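PDB 2WB0: E2A dna-binding protein from Human adenovirus 5, which binds single-stranded DNA and, by forming multimers, unwinds the template without ATP during strand-displacement replication of the viral genome. Local coordinates for residues Gly94-Leu99 and Pro327-Ser332. Sequence-based numbering, arbitrary orientation.
Sequences GCALWL and PEFKWS
Phe329 turns the edge of its ring toward the indole face of Trp98, an offset edge-to-face pair with the phenyl and five-membered ring centroids 5.7 Å apart and the planes at 69°. In both residues CG is anti to the backbone N (chi1 -178° and 169°), which sends the two side chains out side by side in the same direction. Their stems also pack, and Phe329 CB lies 3.9 Å from Ala96 CB, whose methyl sits at the edge of the phenyl ring near its plane. The backbones beneath run parallel and form a single beta bridge at Leu97 and Glu328: Leu97 N donates to Pro327 O at 2.9 Å, and Phe329 N to Leu97 O at 2.7 Å. The second bond is straight at hydrogen, yet its donor stands above the carbonyl plane. Strand 95-99, paired antiparallel with 216-220 along its other edge, thus gains 327-329 from the extended segment beyond helix 300-315. The Trp98 side chain lies about 8 Å from a bound zinc ion, and Trp331 reaches zinc ligands His113 and Cys182. Glu328 bends at chi2, bringing OE1 to 3.0 Å from Leu97 O, two acceptors with no bond between them. A water in the plane of the Trp98 ring, at its edge, accepts from Leu99 N and donates to Phe329 O and Glu328 OE1.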
loop_
_atom_site.group_PDB
_atom_site.type_symbol
_atom_site.label_atom_id
_atom_site.label_comp_id
_atom_site.label_asym_id
_atom_site.label_seq_id
_atom_site.Cartn_x
_atom_site.Cartn_y
_atom_site.Cartn_z
ATOM N N GLY A 94 3.295 6.387 6.385
ATOM C CA GLY A 94 1.884 6.054 6.120
ATOM C C GLY A 94 1.744 4.592 5.749
ATOM O O GLY A 94 0.811 4.231 5.026
ATOM N N CYS A 95 2.702 3.755 6.180
ATOM C CA CYS A 95 2.755 2.351 5.820
ATOM C C CYS A 95 2.963 1.529 7.096
ATOM O O CYS A 95 3.176 2.116 8.193
ATOM C CB CYS A 95 3.958 2.046 4.906
ATOM S SG CYS A 95 3.959 2.770 3.306
ATOM N N ALA A 96 2.862 0.197 6.959
ATOM C CA ALA A 96 3.115 -0.807 8.030
ATOM C C ALA A 96 3.667 -2.088 7.372
ATOM O O ALA A 96 3.656 -2.229 6.152
ATOM C CB ALA A 96 1.842 -1.125 8.927
ATOM N N LEU A 97 4.223 -2.963 8.198
ATOM C CA LEU A 97 4.746 -4.211 7.794
ATOM C C LEU A 97 3.761 -5.228 8.319
ATOM O O LEU A 97 3.647 -5.366 9.573
ATOM C CB LEU A 97 6.042 -4.435 8.544
ATOM C CG LEU A 97 7.288 -3.865 7.875
ATOM C CD1 LEU A 97 7.253 -2.875 6.614
ATOM C CD2 LEU A 97 8.498 -3.694 8.803
ATOM N N TRP A 98 3.127 -5.984 7.381
ATOM C CA TRP A 98 2.147 -6.971 7.761
ATOM C C TRP A 98 2.751 -8.377 7.595
ATOM O O TRP A 98 3.162 -8.737 6.513
ATOM C CB TRP A 98 0.872 -6.788 6.940
ATOM C CG TRP A 98 -0.136 -7.927 7.052
ATOM C CD1 TRP A 98 -0.485 -8.662 8.180
ATOM C CD2 TRP A 98 -0.994 -8.368 6.001
ATOM N NE1 TRP A 98 -1.470 -9.574 7.853
ATOM C CE2 TRP A 98 -1.809 -9.407 6.524
ATOM C CE3 TRP A 98 -1.111 -8.009 4.642
ATOM C CZ2 TRP A 98 -2.681 -10.150 5.722
ATOM C CZ3 TRP A 98 -2.019 -8.726 3.829
ATOM C CH2 TRP A 98 -2.806 -9.779 4.394
ATOM N N LEU A 99 2.809 -9.158 8.686
ATOM C CA LEU A 99 3.346 -10.519 8.632
ATOM C C LEU A 99 2.192 -11.317 8.129
ATOM O O LEU A 99 1.351 -11.771 8.930
ATOM C CB LEU A 99 3.746 -11.010 10.048
ATOM C CG LEU A 99 4.237 -12.491 10.104
ATOM C CD1 LEU A 99 5.465 -12.631 9.264
ATOM C CD2 LEU A 99 4.576 -12.833 11.601
ATOM N N PRO A 327 6.212 0.836 11.050
ATOM C CA PRO A 327 5.576 0.134 12.171
ATOM C C PRO A 327 5.041 -1.236 11.760
ATOM O O PRO A 327 4.446 -1.382 10.665
ATOM C CB PRO A 327 4.372 1.000 12.512
ATOM C CG PRO A 327 4.529 2.226 11.821
ATOM C CD PRO A 327 5.614 2.171 10.830
ATOM N N GLU A 328 5.223 -2.214 12.638
ATOM C CA GLU A 328 4.692 -3.532 12.371
ATOM C C GLU A 328 3.194 -3.407 12.464
ATOM O O GLU A 328 2.696 -2.743 13.351
ATOM C CB GLU A 328 5.211 -4.546 13.398
ATOM C CG GLU A 328 6.189 -5.516 12.822
ATOM C CD GLU A 328 5.601 -6.946 12.738
ATOM O OE1 GLU A 328 4.622 -7.142 11.826
ATOM O OE2 GLU A 328 6.041 -7.864 13.458
ATOM N N PHE A 329 2.456 -4.013 11.531
ATOM C CA PHE A 329 1.015 -3.941 11.581
ATOM C C PHE A 329 0.468 -4.814 12.698
ATOM O O PHE A 329 0.894 -5.963 12.894
ATOM C CB PHE A 329 0.389 -4.449 10.266
ATOM C CG PHE A 329 -1.110 -4.351 10.250
ATOM C CD1 PHE A 329 -1.715 -3.112 10.088
ATOM C CD2 PHE A 329 -1.922 -5.485 10.390
ATOM C CE1 PHE A 329 -3.093 -2.994 10.069
ATOM C CE2 PHE A 329 -3.275 -5.382 10.385
ATOM C CZ PHE A 329 -3.894 -4.116 10.155
ATOM N N LYS A 330 -0.479 -4.268 13.419
ATOM C CA LYS A 330 -1.221 -5.015 14.475
ATOM C C LYS A 330 -2.683 -4.752 14.258
ATOM O O LYS A 330 -3.054 -3.578 14.093
ATOM C CB LYS A 330 -0.858 -4.411 15.867
ATOM C CG LYS A 330 0.637 -4.491 16.207
ATOM C CD LYS A 330 1.095 -3.335 17.221
ATOM C CE LYS A 330 1.439 -3.868 18.619
ATOM N NZ LYS A 330 2.269 -2.890 19.432
ATOM N N TRP A 331 -3.536 -5.785 14.321
ATOM C CA TRP A 331 -4.959 -5.549 14.080
ATOM C C TRP A 331 -5.491 -4.711 15.240
ATOM O O TRP A 331 -5.129 -4.970 16.387
ATOM C CB TRP A 331 -5.778 -6.874 13.994
ATOM C CG TRP A 331 -7.227 -6.505 13.883
ATOM C CD1 TRP A 331 -8.218 -6.601 14.838
ATOM C CD2 TRP A 331 -7.823 -5.883 12.738
ATOM N NE1 TRP A 331 -9.393 -6.042 14.344
ATOM C CE2 TRP A 331 -9.160 -5.606 13.052
ATOM C CE3 TRP A 331 -7.317 -5.489 11.479
ATOM C CZ2 TRP A 331 -10.016 -4.979 12.149
ATOM C CZ3 TRP A 331 -8.214 -4.860 10.554
ATOM C CH2 TRP A 331 -9.522 -4.608 10.928
ATOM N N SER A 332 -6.326 -3.720 14.965
ATOM C CA SER A 332 -7.019 -3.031 16.027
ATOM C C SER A 332 -8.270 -2.451 15.443
ATOM O O SER A 332 -8.437 -2.439 14.224
ATOM C CB SER A 332 -6.139 -1.930 16.645
ATOM O OG SER A 332 -6.051 -0.812 15.814
HETATM O O HOH W 1 1.719 -8.131 11.186
#